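Side-chain contact in hypothetical protein TM1070 (Thermotoga maritima, PDB 1NC7), which is of unknown function but belongs to the sensory rhodopsin transducer family, can bind magnesium and probably acts in signalling: residues Ile64-Glu69 and Val74-Glu79. Sequence-based numbering, arbitrary orientation.
Sequences ITFLFE and VVHEVE
Ile64 to Phe66 pair antiparallel with Val74 to His76, forming a beta hairpin whose strand axes come within 4.7 Å. Two backbone hydrogen bonds join Ile64 and His76, and two more join Phe66 and Val74. Thr65 and Val75 are the non-hydrogen-bonded pair between them. Strand 74-80 is one of the two outermost strands of the chain's large antiparallel sheet. On the sheet face of Ile64, Phe66 and His76, the two rings lie almost perpendicular, with planes at 89° and centroids 5.6 Å apart. Phe66 CE2 comes 3.6 Å from His76 ND1. With CG anti to its own carbonyl carbon (chi1 -66°), the Phe66 ring sets an edge against Val74 O, which lies near the ring plane, CD2 being 3.5 Å from that oxygen. Tyr101 meets the same ring edge-to-face. Replacing Phe66 by alanine is likely to open a gap beside Tyr101 and take from His76 ND1 the ring it packs on. Farther along, Phe68 CE2 packs obliquely on Val74 CG2, and Lys99 makes a cation-pi contact with the Phe68 ring. On the other face, Thr65 OG1 lies 3.8 Å from Val75 CG2. Near the far end, Ile64 CD1 touches both methyls of Val78, 4.0 Å from CG2.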
ATOM      1  N   ILE D  64     -20.216  -6.382  -5.314  1.00  7.32           N
ATOM      2  CA  ILE D  64     -19.451  -5.767  -4.235  1.00  7.65           C
ATOM      3  C   ILE D  64     -20.193  -5.868  -2.911  1.00  6.65           C
ATOM      4  O   ILE D  64     -21.257  -5.274  -2.744  1.00  8.13           O
ATOM      5  CB  ILE D  64     -19.184  -4.278  -4.518  1.00  8.03           C
ATOM      6  CG1 ILE D  64     -18.596  -4.108  -5.923  1.00 11.09           C
ATOM      7  CG2 ILE D  64     -18.228  -3.718  -3.470  1.00 10.32           C
ATOM      8  CD1 ILE D  64     -18.444  -2.668  -6.356  1.00 13.18           C
ATOM      9  N   THR D  65     -19.617  -6.610  -1.973  1.00  5.92           N
ATOM     10  CA  THR D  65     -20.227  -6.795  -0.662  1.00  6.72           C
ATOM     11  C   THR D  65     -19.549  -5.944   0.409  1.00  6.60           C
ATOM     12  O   THR D  65     -18.325  -5.965   0.557  1.00  6.36           O
ATOM     13  CB  THR D  65     -20.159  -8.270  -0.232  1.00  6.79           C
ATOM     14  OG1 THR D  65     -20.831  -9.082  -1.203  1.00  8.85           O
ATOM     15  CG2 THR D  65     -20.820  -8.464   1.131  1.00  7.81           C
ATOM     16  N   PHE D  66     -20.361  -5.197   1.149  1.00  5.85           N
ATOM     17  CA  PHE D  66     -19.869  -4.349   2.226  1.00  5.45           C
ATOM     18  C   PHE D  66     -20.218  -5.002   3.557  1.00  7.09           C
ATOM     19  O   PHE D  66     -21.388  -5.300   3.823  1.00  6.77           O
ATOM     20  CB  PHE D  66     -20.515  -2.964   2.135  1.00  7.11           C
ATOM     21  CG  PHE D  66     -20.112  -2.190   0.915  1.00  8.17           C
ATOM     22  CD1 PHE D  66     -18.991  -1.367   0.934  1.00 12.27           C
ATOM     23  CD2 PHE D  66     -20.834  -2.311  -0.266  1.00 10.34           C
ATOM     24  CE1 PHE D  66     -18.595  -0.674  -0.211  1.00 13.19           C
ATOM     25  CE2 PHE D  66     -20.448  -1.624  -1.414  1.00 10.52           C
ATOM     26  CZ  PHE D  66     -19.327  -0.805  -1.385  1.00 12.86           C
ATOM     27  N   LEU D  67     -19.199  -5.243   4.377  1.00  5.32           N
ATOM     28  CA  LEU D  67     -19.380  -5.846   5.694  1.00  5.47           C
ATOM     29  C   LEU D  67     -19.197  -4.751   6.735  1.00  6.02           C
ATOM     30  O   LEU D  67     -18.360  -3.864   6.572  1.00  6.54           O
ATOM     31  CB  LEU D  67     -18.345  -6.946   5.936  1.00  6.06           C
ATOM     32  CG  LEU D  67     -18.279  -8.116   4.956  1.00  7.43           C
ATOM     33  CD1 LEU D  67     -17.208  -9.089   5.421  1.00  7.95           C
ATOM     34  CD2 LEU D  67     -19.635  -8.807   4.863  1.00  9.77           C
ATOM     35  N   PHE D  68     -19.979  -4.814   7.806  1.00  5.69           N
ATOM     36  CA  PHE D  68     -19.899  -3.811   8.858  1.00  5.15           C
ATOM     37  C   PHE D  68     -19.526  -4.439  10.194  1.00  5.38           C
ATOM     38  O   PHE D  68     -19.408  -5.658  10.301  1.00  6.72           O
ATOM     39  CB  PHE D  68     -21.235  -3.071   8.942  1.00  5.62           C
ATOM     40  CG  PHE D  68     -21.588  -2.351   7.671  1.00  5.55           C
ATOM     41  CD1 PHE D  68     -21.058  -1.092   7.404  1.00  7.52           C
ATOM     42  CD2 PHE D  68     -22.392  -2.958   6.713  1.00  7.94           C
ATOM     43  CE1 PHE D  68     -21.321  -0.448   6.194  1.00  8.70           C
ATOM     44  CE2 PHE D  68     -22.660  -2.322   5.500  1.00  8.94           C
ATOM     45  CZ  PHE D  68     -22.123  -1.065   5.241  1.00  9.83           C
ATOM     46  N   GLU D  69     -19.329  -3.606  11.211  1.00  7.54           N
ATOM     47  CA  GLU D  69     -18.952  -4.118  12.519  1.00  8.40           C
ATOM     48  C   GLU D  69     -20.119  -4.701  13.303  1.00  9.60           C
ATOM     49  O   GLU D  69     -19.964  -5.723  13.968  1.00  9.30           O
ATOM     50  CB  GLU D  69     -18.283  -3.021  13.353  1.00  9.00           C
ATOM     51  CG  GLU D  69     -16.980  -2.496  12.764  1.00 11.14           C
ATOM     52  CD  GLU D  69     -16.206  -1.644  13.750  1.00 14.44           C
ATOM     53  OE1 GLU D  69     -16.787  -0.675  14.280  1.00 16.84           O
ATOM     54  OE2 GLU D  69     -15.017  -1.947  13.996  1.00 15.06           O
ATOM     55  N   VAL D  74     -24.352  -5.329   2.851  1.00  6.40           N
ATOM     56  CA  VAL D  74     -25.077  -4.599   1.823  1.00  6.71           C
ATOM     57  C   VAL D  74     -24.318  -4.935   0.545  1.00  7.79           C
ATOM     58  O   VAL D  74     -23.086  -4.885   0.520  1.00  7.00           O
ATOM     59  CB  VAL D  74     -25.055  -3.082   2.068  1.00  7.78           C
ATOM     60  CG1 VAL D  74     -25.784  -2.362   0.938  1.00  9.85           C
ATOM     61  CG2 VAL D  74     -25.722  -2.772   3.397  1.00  9.23           C
ATOM     62  N   VAL D  75     -25.047  -5.303  -0.503  1.00  5.73           N
ATOM     63  CA  VAL D  75     -24.416  -5.690  -1.758  1.00  6.98           C
ATOM     64  C   VAL D  75     -24.800  -4.810  -2.938  1.00  7.42           C
ATOM     65  O   VAL D  75     -25.977  -4.541  -3.166  1.00  7.60           O
ATOM     66  CB  VAL D  75     -24.771  -7.150  -2.121  1.00  7.32           C
ATOM     67  CG1 VAL D  75     -24.025  -7.571  -3.377  1.00  8.23           C
ATOM     68  CG2 VAL D  75     -24.436  -8.075  -0.959  1.00  8.29           C
ATOM     69  N   HIS D  76     -23.789  -4.371  -3.683  1.00  6.79           N
ATOM     70  CA  HIS D  76     -23.979  -3.545  -4.866  1.00  7.72           C
ATOM     71  C   HIS D  76     -23.402  -4.278  -6.068  1.00  8.06           C
ATOM     72  O   HIS D  76     -22.652  -5.245  -5.913  1.00  8.50           O
ATOM     73  CB  HIS D  76     -23.273  -2.196  -4.710  1.00  7.81           C
ATOM     74  CG  HIS D  76     -23.982  -1.244  -3.799  1.00  8.65           C
ATOM     75  ND1 HIS D  76     -23.911  -1.330  -2.425  1.00 10.11           N
ATOM     76  CD2 HIS D  76     -24.796  -0.197  -4.070  1.00  8.19           C
ATOM     77  CE1 HIS D  76     -24.650  -0.374  -1.889  1.00  6.98           C
ATOM     78  NE2 HIS D  76     -25.197   0.326  -2.865  1.00 11.18           N
ATOM     79  N   GLU D  77     -23.753  -3.814  -7.262  1.00  9.22           N
ATOM     80  CA  GLU D  77     -23.279  -4.428  -8.497  1.00 10.92           C
ATOM     81  C   GLU D  77     -22.803  -3.370  -9.483  1.00  9.78           C
ATOM     82  O   GLU D  77     -23.369  -2.281  -9.564  1.00 11.08           O
ATOM     83  CB  GLU D  77     -24.407  -5.234  -9.150  1.00 14.33           C
ATOM     84  CG  GLU D  77     -24.932  -6.401  -8.326  1.00 20.86           C
ATOM     85  CD  GLU D  77     -24.040  -7.627  -8.401  1.00 24.49           C
ATOM     86  OE1 GLU D  77     -24.386  -8.652  -7.775  1.00 26.80           O
ATOM     87  OE2 GLU D  77     -22.999  -7.569  -9.088  1.00 28.06           O
ATOM     88  N   VAL D  78     -21.753  -3.699 -10.226  1.00  9.37           N
ATOM     89  CA  VAL D  78     -21.214  -2.802 -11.242  1.00  9.18           C
ATOM     90  C   VAL D  78     -20.690  -3.648 -12.393  1.00  8.42           C
ATOM     91  O   VAL D  78     -20.470  -4.853 -12.245  1.00  8.61           O
ATOM     92  CB  VAL D  78     -20.044  -1.928 -10.708  1.00 10.75           C
ATOM     93  CG1 VAL D  78     -20.493  -1.131  -9.495  1.00 13.25           C
ATOM     94  CG2 VAL D  78     -18.840  -2.799 -10.377  1.00 12.60           C
ATOM     95  N   GLU D  79     -20.510  -3.021 -13.548  1.00  8.64           N
ATOM     96  CA  GLU D  79     -19.988  -3.722 -14.712  1.00 11.01           C
ATOM     97  C   GLU D  79     -18.880  -2.885 -15.327  1.00 10.38           C
ATOM     98  O   GLU D  79     -18.924  -1.656 -15.287  1.00 11.98           O
ATOM     99  CB  GLU D  79     -21.090  -3.957 -15.748  1.00 14.20           C
ATOM    100  CG  GLU D  79     -22.266  -4.765 -15.229  1.00 20.33           C
ATOM    101  CD  GLU D  79     -23.237  -5.153 -16.328  1.00 24.76           C
ATOM    102  OE1 GLU D  79     -23.611  -4.272 -17.131  1.00 28.07           O
ATOM    103  OE2 GLU D  79     -23.631  -6.338 -16.383  1.00 28.32           O
TER